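Local structure of ZINC phosphodiesterase ELAC protein 1 (3ZWF) at residues A[29-34]-A[169-174]; A[62-67]-A[309-314]; A[90-95]-A[163-168]; A[124-129]-A[254-259]; A[279-284]-A[292-297]. The protein is a two-zinc phosphodiesterase with some tRNA 3'-processing endonuclease activity that acts in tRNA repair by removing a 2',3'-cyclic phosphate. All coordinates share one frame; numbering follows the deposited sequence.

Contact 1: residues A[29-34]-A[169-174]; sequences ECWLFD and EQFVVK
The interior between the two facing β-sheets of the metallo-β-lactamase sandwich is entered here by Trp31 of strand 29-33, which reaches Phe171 and Val173 of strand 171-179. The strands belong to different sheets: the nearest CA atoms, those of Trp31 and Val173, are 11.5 Å apart, and the Trp31 side chain spans more than half of that gap. Its six-membered ring presents an edge to the Phe171 ring in a T-shaped pair, with centroids 5.0 Å apart and planes at 64°. The atom that leads is Trp31 CH2, which stands above one face of Phe171, displaced toward the rim, and comes closest to Phe171 CD2 at 3.7 Å. The neighbouring indole carbon, Trp31 CZ3, meets the methyl Val173 CG2, also at 3.7 Å. These two side chains run past each other in opposite directions, each coming from its own sheet. Val173 offers this branch because its CG1 lies opposite the backbone N (chi1 -178°), which leaves CG2 beside that N.

The polar corner of the indole is satisfied without leaving its own strand. Trp31 NE1 donates to Glu29 OE2 over 2.9 Å, nearly straight at 164°; the oxygen lies close to the indole plane, although the donor approaches from above the carboxylate plane. Thr54 OG1 also bonds this carboxylate oxygen, which should help fix the rotation of the indole. Phe166, Val189 and Phe57 continue the apolar layer around these side chains, a core of the kind that joins the two sheets of the αβ/βα metallo-β-lactamase fold.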
# COMPACT_ATOMS: atom_id res chain seq x y z
N GLU A 29 -15.02 4.51 19.58
CA GLU A 29 -13.64 3.99 19.52
C GLU A 29 -13.52 2.83 18.52
O GLU A 29 -14.24 1.82 18.65
CB GLU A 29 -13.16 3.54 20.91
CG GLU A 29 -11.83 2.77 20.88
CD GLU A 29 -11.10 2.75 22.21
OE1 GLU A 29 -11.62 3.31 23.20
OE2 GLU A 29 -9.98 2.16 22.27
N CYS A 30 -12.61 2.99 17.53
CA CYS A 30 -12.39 2.03 16.44
C CYS A 30 -11.11 1.23 16.63
O CYS A 30 -10.03 1.81 16.81
CB CYS A 30 -12.38 2.70 15.04
SG CYS A 30 -13.95 3.37 14.54
N TRP A 31 -11.23 -0.09 16.53
CA TRP A 31 -10.08 -0.99 16.44
C TRP A 31 -10.03 -1.66 15.06
O TRP A 31 -11.00 -2.27 14.60
CB TRP A 31 -10.09 -2.09 17.51
CG TRP A 31 -10.08 -1.63 18.91
CD1 TRP A 31 -9.83 -0.37 19.37
CD2 TRP A 31 -10.30 -2.45 20.06
NE1 TRP A 31 -9.91 -0.35 20.75
CE2 TRP A 31 -10.22 -1.62 21.20
CE3 TRP A 31 -10.58 -3.80 20.24
CZ2 TRP A 31 -10.39 -2.09 22.49
CZ3 TRP A 31 -10.79 -4.28 21.53
CH2 TRP A 31 -10.69 -3.42 22.63
N LEU A 32 -8.89 -1.53 14.40
CA LEU A 32 -8.69 -2.11 13.09
C LEU A 32 -7.96 -3.45 13.16
O LEU A 32 -6.90 -3.58 13.78
CB LEU A 32 -7.89 -1.13 12.20
CG LEU A 32 -7.50 -1.58 10.78
CD1 LEU A 32 -8.71 -1.79 9.91
CD2 LEU A 32 -6.55 -0.53 10.16
N PHE A 33 -8.52 -4.44 12.49
CA PHE A 33 -7.96 -5.78 12.39
C PHE A 33 -7.55 -5.99 10.94
O PHE A 33 -8.41 -6.09 10.04
CB PHE A 33 -8.98 -6.84 12.85
CG PHE A 33 -9.24 -6.80 14.31
CD1 PHE A 33 -10.16 -5.91 14.85
CD2 PHE A 33 -8.53 -7.64 15.19
CE1 PHE A 33 -10.40 -5.87 16.25
CE2 PHE A 33 -8.74 -7.57 16.56
CZ PHE A 33 -9.68 -6.69 17.09
N ASP A 34 -6.24 -6.02 10.75
CA ASP A 34 -5.54 -6.09 9.45
C ASP A 34 -5.67 -4.80 8.64
O ASP A 34 -6.55 -3.96 8.85
CB ASP A 34 -5.92 -7.34 8.65
CG ASP A 34 -5.26 -8.64 9.25
OD1 ASP A 34 -4.32 -8.50 10.00
OD2 ASP A 34 -5.69 -9.76 8.92
N GLU A 169 -10.78 -2.57 32.59
CA GLU A 169 -12.11 -2.67 33.18
C GLU A 169 -13.19 -2.96 32.13
O GLU A 169 -14.24 -3.52 32.45
CB GLU A 169 -12.45 -1.38 33.94
CG GLU A 169 -13.62 -1.55 34.90
CD GLU A 169 -13.30 -1.10 36.32
OE1 GLU A 169 -12.11 -0.89 36.64
OE2 GLU A 169 -14.25 -0.97 37.11
N GLN A 170 -12.93 -2.57 30.89
CA GLN A 170 -13.89 -2.70 29.80
C GLN A 170 -13.70 -3.98 28.98
O GLN A 170 -14.66 -4.65 28.60
CB GLN A 170 -13.80 -1.48 28.89
N PHE A 171 -12.45 -4.31 28.67
CA PHE A 171 -12.13 -5.40 27.74
C PHE A 171 -10.97 -6.26 28.20
O PHE A 171 -10.04 -5.77 28.84
CB PHE A 171 -11.75 -4.85 26.35
CG PHE A 171 -12.85 -4.12 25.67
CD1 PHE A 171 -13.90 -4.82 25.09
CD2 PHE A 171 -12.84 -2.73 25.60
CE1 PHE A 171 -14.94 -4.13 24.45
CE2 PHE A 171 -13.87 -2.04 24.96
CZ PHE A 171 -14.92 -2.74 24.39
N VAL A 172 -11.02 -7.53 27.82
CA VAL A 172 -9.81 -8.38 27.83
C VAL A 172 -9.60 -8.83 26.41
O VAL A 172 -10.51 -9.43 25.80
CB VAL A 172 -9.96 -9.64 28.71
CG1 VAL A 172 -8.61 -10.31 28.86
CG2 VAL A 172 -10.50 -9.28 30.04
N VAL A 173 -8.41 -8.54 25.88
CA VAL A 173 -8.04 -8.93 24.52
C VAL A 173 -6.80 -9.82 24.51
O VAL A 173 -5.78 -9.52 25.15
CB VAL A 173 -7.86 -7.71 23.58
CG1 VAL A 173 -7.53 -8.13 22.16
CG2 VAL A 173 -9.12 -6.87 23.62
N LYS A 174 -6.92 -10.95 23.82
CA LYS A 174 -5.87 -11.97 23.75
C LYS A 174 -5.67 -12.39 22.33
O LYS A 174 -6.57 -12.22 21.51
CB LYS A 174 -6.23 -13.19 24.61
CG LYS A 174 -6.31 -12.88 26.08
CD LYS A 174 -6.74 -14.07 26.89
CE LYS A 174 -6.61 -13.74 28.35
NZ LYS A 174 -7.14 -14.87 29.10

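Contact 2: residues A[62-67]-A[309-314]; sequences HGDHFF and LTHFSQ. With ZN (zinc ion), chain D; ZN (zinc ion), chain E.
Water 1 is held by both metals, 2.2 Å from the chain D zinc and 2.1 Å from the chain E zinc, and the chain D ion also draws in Asp64 OD2, His65 NE2 and His311 NE2, each at 2.2 Å. The contact is therefore made through the metal: Asp64 OD2 lies 3.3 Å from His311 NE2, a spacing set by shared coordination and not by a hydrogen bond. Asp64 and His311 approach at about a right angle, the oxygen lying near the plane of the imidazole at its edge. The His65 and His311 rings meet rim to rim, neither over the other, with planes 26° apart. His311 reaches across from just beyond strand 306-310 because its CG extends away from the backbone N (chi1 -162°).

His62 ND1 holds the chain E zinc at 2.2 Å. Asp251 ligates both ions, while His60 and His180 complete the protein ligands of the chain E zinc. The far nitrogens of two rings are positioned by second-shell groups: His65 ND1 is hydrogen-bonded to Asp34 OD2, and His311 ND1 to Thr275 OG1. Asp64 is probably the proton acceptor, as in related enzymes. A phosphate ion, probably from the crystallisation liquor, sits about 3 Å from the His311 side chain, nearest atoms. Residues 60-65 spell the HxHxDH signature, and the whole is the two-zinc catalytic site of RNase Z enzymes.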
# COMPACT_ATOMS: atom_id res chain seq x y z
N HIS A 62 1.74 -11.18 5.88
CA HIS A 62 1.53 -11.27 4.43
C HIS A 62 1.05 -9.92 3.99
O HIS A 62 0.31 -9.27 4.69
CB HIS A 62 0.55 -12.35 4.05
CG HIS A 62 1.18 -13.70 3.93
ND1 HIS A 62 0.45 -14.86 4.00
CD2 HIS A 62 2.46 -14.07 3.70
CE1 HIS A 62 1.25 -15.89 3.81
NE2 HIS A 62 2.49 -15.43 3.65
N GLY A 63 1.48 -9.46 2.82
CA GLY A 63 1.25 -8.09 2.43
C GLY A 63 -0.20 -7.63 2.34
O GLY A 63 -0.50 -6.46 2.62
N ASP A 64 -1.11 -8.55 2.02
CA ASP A 64 -2.54 -8.27 1.94
C ASP A 64 -3.19 -8.03 3.31
O ASP A 64 -4.38 -7.72 3.38
CB ASP A 64 -3.36 -9.37 1.18
CG ASP A 64 -3.10 -10.76 1.66
OD1 ASP A 64 -1.92 -11.17 1.85
OD2 ASP A 64 -4.11 -11.46 1.85
N HIS A 65 -2.37 -8.15 4.37
CA HIS A 65 -2.80 -7.84 5.72
C HIS A 65 -2.06 -6.67 6.39
O HIS A 65 -2.40 -6.31 7.52
CB HIS A 65 -2.74 -9.13 6.57
CG HIS A 65 -3.54 -10.24 5.97
ND1 HIS A 65 -4.77 -10.63 6.46
CD2 HIS A 65 -3.31 -10.99 4.87
CE1 HIS A 65 -5.25 -11.58 5.68
NE2 HIS A 65 -4.38 -11.81 4.71
N PHE A 66 -1.01 -6.11 5.75
CA PHE A 66 -0.28 -5.02 6.38
C PHE A 66 0.35 -3.97 5.47
O PHE A 66 0.76 -2.94 5.96
CB PHE A 66 0.79 -5.50 7.38
CG PHE A 66 2.06 -5.96 6.78
CD1 PHE A 66 2.17 -7.22 6.24
CD2 PHE A 66 3.20 -5.14 6.78
CE1 PHE A 66 3.37 -7.66 5.67
CE2 PHE A 66 4.41 -5.60 6.24
CZ PHE A 66 4.48 -6.87 5.69
N PHE A 67 0.39 -4.21 4.17
CA PHE A 67 1.03 -3.25 3.28
C PHE A 67 0.33 -1.89 3.28
O PHE A 67 0.93 -0.89 2.85
CB PHE A 67 1.14 -3.76 1.83
CG PHE A 67 2.24 -4.73 1.56
CD1 PHE A 67 3.22 -5.04 2.48
CD2 PHE A 67 2.25 -5.40 0.36
CE1 PHE A 67 4.20 -5.97 2.17
CE2 PHE A 67 3.24 -6.33 0.05
CZ PHE A 67 4.19 -6.62 0.96
N LEU A 309 -17.82 -15.46 7.14
CA LEU A 309 -16.73 -15.90 6.26
C LEU A 309 -16.25 -14.72 5.42
O LEU A 309 -17.04 -13.87 5.02
CB LEU A 309 -17.24 -17.03 5.34
CG LEU A 309 -17.72 -18.31 6.10
CD1 LEU A 309 -18.06 -19.37 5.10
CD2 LEU A 309 -16.65 -18.81 7.05
N THR A 310 -14.95 -14.71 5.24
CA THR A 310 -14.30 -13.61 4.52
C THR A 310 -13.04 -14.12 3.88
O THR A 310 -12.78 -15.32 3.82
CB THR A 310 -14.08 -12.40 5.46
OG1 THR A 310 -13.75 -11.22 4.72
CG2 THR A 310 -13.00 -12.71 6.51
N HIS A 311 -12.28 -13.20 3.27
CA HIS A 311 -11.02 -13.55 2.58
C HIS A 311 -11.26 -14.53 1.46
O HIS A 311 -10.58 -15.54 1.34
CB HIS A 311 -9.96 -14.09 3.57
CG HIS A 311 -8.55 -14.08 3.08
ND1 HIS A 311 -7.97 -15.15 2.43
CD2 HIS A 311 -7.56 -13.18 3.26
CE1 HIS A 311 -6.71 -14.88 2.16
NE2 HIS A 311 -6.42 -13.71 2.69
N PHE A 312 -12.17 -14.17 0.58
CA PHE A 312 -12.52 -14.95 -0.58
C PHE A 312 -11.58 -14.77 -1.77
O PHE A 312 -11.15 -13.67 -2.04
CB PHE A 312 -13.94 -14.60 -1.02
CG PHE A 312 -15.01 -14.86 0.03
CD1 PHE A 312 -15.34 -16.15 0.34
CD2 PHE A 312 -15.68 -13.81 0.65
CE1 PHE A 312 -16.30 -16.40 1.32
CE2 PHE A 312 -16.64 -14.04 1.62
CZ PHE A 312 -16.98 -15.33 1.93
N SER A 313 -11.23 -15.88 -2.41
CA SER A 313 -10.45 -15.87 -3.63
C SER A 313 -11.05 -14.83 -4.60
O SER A 313 -12.28 -14.74 -4.79
CB SER A 313 -10.44 -17.26 -4.28
OG SER A 313 -9.73 -17.22 -5.53
N GLN A 314 -10.13 -14.06 -5.21
CA GLN A 314 -10.55 -13.00 -6.12
C GLN A 314 -10.99 -13.60 -7.47
O GLN A 314 -10.54 -14.68 -7.87
CB GLN A 314 -9.43 -11.98 -6.33
CG GLN A 314 -9.06 -11.15 -5.15
CD GLN A 314 -10.01 -10.02 -4.80
OE1 GLN A 314 -11.11 -9.91 -5.34
NE2 GLN A 314 -9.59 -9.19 -3.83
ZN ZN D . -4.31 -13.26 3.07
ZN ZN E . -1.68 -15.12 4.26
O HOH W 1 -2.15 -13.38 3.26

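Contact 3: residues A[90-95]-A[163-168]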
# COMPACT_ATOMS: atom_id res chain seq x y z
N GLU A 90 -2.01 2.11 19.62
CA GLU A 90 -1.34 0.84 19.91
C GLU A 90 -1.46 -0.11 18.75
O GLU A 90 -2.57 -0.36 18.25
CB GLU A 90 -1.96 0.16 21.14
CG GLU A 90 -1.85 0.99 22.36
CD GLU A 90 -2.53 0.35 23.57
OE1 GLU A 90 -3.28 -0.66 23.43
OE2 GLU A 90 -2.29 0.87 24.67
N ILE A 91 -0.33 -0.67 18.34
CA ILE A 91 -0.30 -1.60 17.24
C ILE A 91 0.21 -2.94 17.73
O ILE A 91 1.29 -3.01 18.34
CB ILE A 91 0.58 -1.06 16.08
CG1 ILE A 91 0.07 0.31 15.65
CG2 ILE A 91 0.61 -2.07 14.92
CD1 ILE A 91 0.92 0.99 14.55
N TYR A 92 -0.56 -3.99 17.50
CA TYR A 92 -0.17 -5.35 17.87
C TYR A 92 0.06 -6.18 16.64
O TYR A 92 -0.78 -6.20 15.74
CB TYR A 92 -1.29 -5.99 18.72
CG TYR A 92 -1.54 -5.25 20.02
CD1 TYR A 92 -2.41 -4.16 20.06
CD2 TYR A 92 -0.95 -5.66 21.23
CE1 TYR A 92 -2.63 -3.47 21.25
CE2 TYR A 92 -1.16 -4.97 22.40
CZ TYR A 92 -2.02 -3.88 22.41
OH TYR A 92 -2.21 -3.20 23.61
N GLY A 93 1.18 -6.88 16.54
CA GLY A 93 1.38 -7.80 15.42
C GLY A 93 2.63 -8.62 15.56
O GLY A 93 3.30 -8.57 16.61
N PRO A 94 2.90 -9.49 14.59
CA PRO A 94 4.04 -10.35 14.71
C PRO A 94 5.38 -9.64 14.78
O PRO A 94 5.54 -8.56 14.25
CB PRO A 94 3.96 -11.24 13.46
CG PRO A 94 2.59 -11.09 12.96
CD PRO A 94 2.15 -9.75 13.34
N VAL A 95 6.34 -10.29 15.43
CA VAL A 95 7.74 -9.85 15.37
C VAL A 95 8.12 -9.48 13.94
O VAL A 95 7.93 -10.27 13.01
CB VAL A 95 8.70 -10.96 15.91
CG1 VAL A 95 10.19 -10.60 15.63
CG2 VAL A 95 8.48 -11.13 17.38
N TYR A 163 -1.67 -15.21 24.20
CA TYR A 163 -0.90 -14.00 24.41
C TYR A 163 -1.84 -12.96 25.00
O TYR A 163 -2.88 -12.66 24.40
CB TYR A 163 -0.37 -13.43 23.09
CG TYR A 163 0.47 -14.37 22.26
CD1 TYR A 163 -0.13 -15.34 21.47
CD2 TYR A 163 1.86 -14.28 22.22
CE1 TYR A 163 0.63 -16.20 20.70
CE2 TYR A 163 2.62 -15.18 21.46
CZ TYR A 163 1.98 -16.12 20.71
OH TYR A 163 2.71 -17.00 19.96
N LEU A 164 -1.46 -12.38 26.14
CA LEU A 164 -2.26 -11.32 26.75
C LEU A 164 -1.90 -10.00 26.11
O LEU A 164 -0.75 -9.57 26.18
CB LEU A 164 -2.08 -11.24 28.28
CG LEU A 164 -2.98 -10.21 28.99
CD1 LEU A 164 -4.48 -10.44 28.68
CD2 LEU A 164 -2.72 -10.21 30.49
N LEU A 165 -2.85 -9.39 25.41
CA LEU A 165 -2.58 -8.10 24.77
C LEU A 165 -2.87 -6.98 25.78
O LEU A 165 -1.98 -6.18 26.10
CB LEU A 165 -3.34 -7.97 23.47
CG LEU A 165 -3.07 -9.10 22.46
CD1 LEU A 165 -3.60 -8.75 21.02
CD2 LEU A 165 -1.55 -9.49 22.41
N PHE A 166 -4.08 -6.97 26.32
CA PHE A 166 -4.42 -6.06 27.43
C PHE A 166 -5.67 -6.51 28.15
O PHE A 166 -6.48 -7.25 27.61
CB PHE A 166 -4.54 -4.60 26.97
CG PHE A 166 -5.50 -4.38 25.84
CD1 PHE A 166 -5.09 -4.48 24.54
CD2 PHE A 166 -6.85 -4.10 26.09
CE1 PHE A 166 -5.97 -4.26 23.48
CE2 PHE A 166 -7.75 -3.90 25.07
CZ PHE A 166 -7.32 -3.98 23.75
N ASP A 167 -5.76 -6.08 29.41
CA ASP A 167 -6.84 -6.43 30.29
C ASP A 167 -7.18 -5.22 31.14
O ASP A 167 -6.51 -4.95 32.14
CB ASP A 167 -6.41 -7.58 31.21
CG ASP A 167 -7.58 -8.21 31.92
OD1 ASP A 167 -8.60 -7.51 32.06
OD2 ASP A 167 -7.50 -9.39 32.34
N ASP A 168 -8.21 -4.49 30.76
CA ASP A 168 -8.71 -3.38 31.60
C ASP A 168 -10.15 -3.62 32.10
O ASP A 168 -10.65 -4.74 32.06
CB ASP A 168 -8.53 -2.03 30.89
CG ASP A 168 -9.30 -1.92 29.59
OD1 ASP A 168 -10.42 -2.47 29.48
OD2 ASP A 168 -8.77 -1.26 28.67
O HOH W 2 -0.88 -2.86 25.99
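Tyr92, reaching out from strand 90-94, runs past Leu165 in the opposite direction but meets Phe166 at about a right angle. Alongside Leu165 the phenol ring is touched obliquely, Tyr92 CE2 lying 3.9 Å from Leu165 CB, with both Leu165 methyls a little farther on. With CG between its backbone N and carbonyl carbon (chi1 55°), Phe166 comes instead to the end of the phenol: its CD1 is 3.3 Å from Tyr92 OH and 3.8 Å from Tyr92 CZ. The two aromatic planes are inclined at 41°, a slanted pairing that is neither a stack nor a T.

A classic β-bulge explains why consecutive residues serve the same partner: Leu165 and Phe166 both face Val173 of the adjacent strand, and both send their side chains toward Tyr92 in the other sheet of the sandwich. Tyr92 OH donates to Glu90 OE1 at 2.8 Å, well above the carboxylate plane, and accepts from water 2, whose other bond to Leu165 O is weak. Lys55 forms a salt bridge with Glu90 OE1 and a cation-pi contact with Phe166, so its charge probably offsets that of the carboxylate at this otherwise largely apolar interface.

Contact 4: residues A[124-129]-A[254-259]; sequences TADQCP and GVVGDG
Val256 sets its two methyls against the turn at Asp126 and Gln127. Val256 CG1 lies 3.8 Å from Asp126 OD2, the side chains meeting at a slant, whereas Val256 CG2 touches Gln127 CG at 4.1 Å and lies 4.0 Å from the carbonyl oxygen Asp126 O. The valine and the aliphatic part of Gln127 are set about perpendicular. With CG1 opposite the backbone N (chi1 -179°), Val256 opens its branches so that each methyl serves a different residue.

Thr124 holds both partners in the next shell. Its hydroxyl, Thr124 OG1, donates to Asp126 OD1 at 2.6 Å, arriving nearly in line with the C-O bond, while Thr124 N donates to Gln127 OE1 at 2.9 Å, in the carbonyl plane and on a lone pair. The backbone bond from Gln127 N to Thr124 O, 3.1 Å, closes the short 3-10 turn between them. Farther out, strand 171-179 bonds to both segments: Gln127 NE2 bonds Leu178 O, Arg177 NH1 bonds Thr124 OG1, and the backbone of Arg177 pairs with that of Val256. The Gln127 side chain lies about 7 Å, between nearest atoms, from that of the zinc ligand His180, and the two residues also share a backbone bond. Across the interface itself the forces are van der Waals; with both ends of the Gln127 amide bonded and Asp126 OD1 held by Thr124, the polar bonding is spent within the turn and toward strand 171-179.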
# COMPACT_ATOMS: atom_id res chain seq x y z
N THR A 124 5.51 -19.29 17.45
CA THR A 124 6.22 -20.55 17.63
C THR A 124 6.40 -21.19 16.25
O THR A 124 5.61 -20.96 15.33
CB THR A 124 5.55 -21.49 18.63
OG1 THR A 124 4.26 -21.88 18.15
CG2 THR A 124 5.44 -20.80 19.99
N ALA A 125 7.44 -22.02 16.16
CA ALA A 125 7.88 -22.62 14.88
C ALA A 125 6.82 -23.57 14.30
O ALA A 125 6.72 -23.73 13.08
CB ALA A 125 9.21 -23.38 15.10
N ASP A 126 5.99 -24.15 15.17
CA ASP A 126 4.95 -25.10 14.72
C ASP A 126 3.68 -24.42 14.18
O ASP A 126 2.69 -25.06 13.95
CB ASP A 126 4.61 -26.16 15.78
CG ASP A 126 4.03 -25.58 17.08
OD1 ASP A 126 4.09 -24.36 17.30
OD2 ASP A 126 3.53 -26.36 17.92
N GLN A 127 3.75 -23.10 13.96
CA GLN A 127 2.67 -22.35 13.35
C GLN A 127 2.79 -22.32 11.83
O GLN A 127 1.96 -21.75 11.18
CB GLN A 127 2.67 -20.91 13.83
CG GLN A 127 2.18 -20.78 15.27
CD GLN A 127 2.01 -19.33 15.68
OE1 GLN A 127 2.83 -18.78 16.40
NE2 GLN A 127 0.92 -18.68 15.19
N CYS A 128 3.86 -22.90 11.30
CA CYS A 128 3.99 -22.96 9.85
C CYS A 128 4.83 -24.17 9.45
O CYS A 128 5.39 -24.83 10.30
CB CYS A 128 4.59 -21.65 9.34
SG CYS A 128 6.21 -21.30 9.93
N PRO A 129 4.90 -24.47 8.15
CA PRO A 129 5.55 -25.73 7.78
C PRO A 129 7.04 -25.74 8.05
O PRO A 129 7.68 -24.69 8.11
CB PRO A 129 5.26 -25.84 6.27
CG PRO A 129 4.06 -25.02 6.06
CD PRO A 129 4.22 -23.87 6.99
N GLY A 254 -5.86 -24.12 10.13
CA GLY A 254 -6.18 -24.72 11.43
C GLY A 254 -5.63 -23.90 12.59
O GLY A 254 -4.94 -22.88 12.40
N VAL A 255 -5.95 -24.35 13.80
CA VAL A 255 -5.53 -23.68 15.03
C VAL A 255 -4.48 -24.58 15.66
O VAL A 255 -4.60 -25.80 15.60
CB VAL A 255 -6.76 -23.52 16.01
CG1 VAL A 255 -6.33 -22.92 17.36
CG2 VAL A 255 -7.85 -22.70 15.37
N VAL A 256 -3.48 -23.98 16.32
CA VAL A 256 -2.40 -24.73 16.87
C VAL A 256 -2.73 -24.98 18.33
O VAL A 256 -2.79 -24.04 19.13
CB VAL A 256 -1.06 -24.02 16.81
CG1 VAL A 256 0.04 -24.90 17.39
CG2 VAL A 256 -0.76 -23.68 15.42
N GLY A 257 -2.97 -26.25 18.64
CA GLY A 257 -3.32 -26.68 20.00
C GLY A 257 -4.66 -26.15 20.45
O GLY A 257 -5.50 -25.80 19.62
N ASP A 258 -4.84 -26.07 21.78
CA ASP A 258 -6.16 -25.78 22.40
C ASP A 258 -6.38 -24.32 22.88
O ASP A 258 -7.50 -23.93 23.22
CB ASP A 258 -6.44 -26.77 23.56
N GLY A 259 -5.34 -23.49 22.84
CA GLY A 259 -5.52 -22.06 23.18
C GLY A 259 -6.66 -21.36 22.44
O GLY A 259 -7.40 -20.53 23.00

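Contact 5: residues A[279-284]-A[292-297]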
# COMPACT_ATOMS: atom_id res chain seq x y z
N ALA A 279 -14.55 -28.06 -2.63
CA ALA A 279 -13.99 -28.94 -3.67
C ALA A 279 -12.47 -28.71 -3.86
O ALA A 279 -11.76 -29.57 -4.36
CB ALA A 279 -14.72 -28.73 -4.97
N GLN A 280 -11.99 -27.55 -3.45
CA GLN A 280 -10.53 -27.23 -3.52
C GLN A 280 -9.82 -27.27 -2.17
O GLN A 280 -8.82 -26.56 -1.94
CB GLN A 280 -10.31 -25.86 -4.15
CG GLN A 280 -10.99 -25.70 -5.52
CD GLN A 280 -10.53 -24.46 -6.25
OE1 GLN A 280 -11.26 -23.48 -6.40
NE2 GLN A 280 -9.31 -24.50 -6.71
N MET A 281 -10.31 -28.14 -1.29
CA MET A 281 -9.78 -28.24 0.07
C MET A 281 -8.29 -28.58 0.06
O MET A 281 -7.54 -28.02 0.84
CB MET A 281 -10.52 -29.29 0.88
CG MET A 281 -10.19 -29.23 2.37
SD MET A 281 -11.22 -30.32 3.37
CE MET A 281 -12.84 -29.55 3.21
N ASP A 282 -7.87 -29.49 -0.82
CA ASP A 282 -6.45 -29.87 -0.90
C ASP A 282 -5.58 -28.66 -1.26
O ASP A 282 -4.58 -28.40 -0.59
CB ASP A 282 -6.22 -31.00 -1.91
CG ASP A 282 -6.75 -32.34 -1.43
OD1 ASP A 282 -7.00 -32.49 -0.22
OD2 ASP A 282 -6.91 -33.24 -2.28
N LYS A 283 -5.98 -27.92 -2.27
CA LYS A 283 -5.29 -26.69 -2.64
C LYS A 283 -5.31 -25.66 -1.51
O LYS A 283 -4.29 -25.02 -1.21
CB LYS A 283 -5.87 -26.08 -3.91
CG LYS A 283 -5.15 -24.84 -4.35
CD LYS A 283 -5.66 -24.36 -5.72
CE LYS A 283 -4.88 -23.20 -6.22
NZ LYS A 283 -5.15 -21.96 -5.45
N ALA A 284 -6.46 -25.51 -0.85
CA ALA A 284 -6.58 -24.58 0.27
C ALA A 284 -5.55 -24.91 1.37
O ALA A 284 -4.76 -24.05 1.79
CB ALA A 284 -8.02 -24.57 0.85
N PRO A 292 -15.18 -23.42 3.29
CA PRO A 292 -16.29 -23.17 4.20
C PRO A 292 -16.60 -24.31 5.18
O PRO A 292 -16.96 -24.04 6.31
CB PRO A 292 -17.46 -22.98 3.24
CG PRO A 292 -16.83 -22.35 2.02
CD PRO A 292 -15.53 -23.09 1.89
N GLN A 293 -16.42 -25.55 4.74
CA GLN A 293 -16.66 -26.68 5.65
C GLN A 293 -15.67 -26.68 6.81
O GLN A 293 -16.00 -27.03 7.93
CB GLN A 293 -16.63 -28.00 4.91
CG GLN A 293 -17.07 -29.20 5.81
CD GLN A 293 -18.42 -29.05 6.54
OE1 GLN A 293 -18.47 -29.04 7.81
NE2 GLN A 293 -19.51 -28.99 5.77
N MET A 294 -14.44 -26.24 6.56
CA MET A 294 -13.42 -26.23 7.64
C MET A 294 -13.77 -25.15 8.66
O MET A 294 -13.69 -25.38 9.90
CB MET A 294 -12.01 -25.98 7.08
CG MET A 294 -11.52 -27.10 6.18
SD MET A 294 -10.07 -26.63 5.21
CE MET A 294 -8.91 -26.16 6.53
N ALA A 295 -14.21 -24.01 8.15
CA ALA A 295 -14.60 -22.89 9.00
C ALA A 295 -15.84 -23.26 9.84
O ALA A 295 -15.90 -22.98 11.04
CB ALA A 295 -14.86 -21.63 8.18
N ALA A 296 -16.80 -23.90 9.17
CA ALA A 296 -18.08 -24.28 9.78
C ALA A 296 -17.86 -25.29 10.91
O ALA A 296 -18.49 -25.24 11.96
CB ALA A 296 -19.03 -24.86 8.72
N THR A 297 -16.93 -26.21 10.68
CA THR A 297 -16.61 -27.24 11.64
C THR A 297 -15.96 -26.60 12.88
O THR A 297 -16.29 -26.95 14.04
CB THR A 297 -15.67 -28.28 11.01
OG1 THR A 297 -16.36 -28.99 10.00
CG2 THR A 297 -15.18 -29.30 12.07
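Gln293, in the first turn of helix 292-301, touches Met281 with its aliphatic base: Gln293 CB stands 4.4 Å from the methyl Met281 CE, while the amide end of the glutamine leads away from the contact. Its backbone N is bonded to Asp278 OD1, which ties the start of this helix to the loop ahead of helix 281-286.

Met294 carries the main packing. Its sulfur, Met294 SD, rests 3.9 Å from the gamma carbon Met281 CG, and in return the terminal methyl Met281 CE lies 4.1 Å from the gamma carbon Met294 CG as the chains pass at a slant. Met281 is directed across by a CG placed opposite its backbone N (chi1 -168°), and both chains bend at their last torsion. The two helices lie within the β-α-β crossover that links parallel strands 269-273 and 306-310, on the flank of the sandwich. Ala295, next along, packs on Leu309 of the strand that follows.

Thr297, one turn beyond Gln293, donates through OG1 to Gln293 O at 2.9 Å. That carbonyl also takes the helical bond from Thr297 N at 3.0 Å, the two donors reaching it from opposite faces of its plane.

In the fold
Contacts 1 and 3, with centres 9 Å apart, both lie in the interior between the two sheets; their neighbouring strands 163-167 and 171-179 are joined by Val173 N to Phe166 O at 2.9 Å. Contact 2 forms the zinc site 20 Å from the centre of contact 1, yet the two meet directly, since Asp34 of contact 1 is the second-shell partner of the zinc ligand His65 (Asp34 OD2 to His65 ND1, 2.8 Å). Contacts 4 and 5 lie 20 and 17 Å from contact 2, centre to centre. The side chains of Gln127 and Met294 come within about 12 and 13 Å of a zinc ion, and contact 5 touches contact 2 through helix 292-301 against strand 306-310.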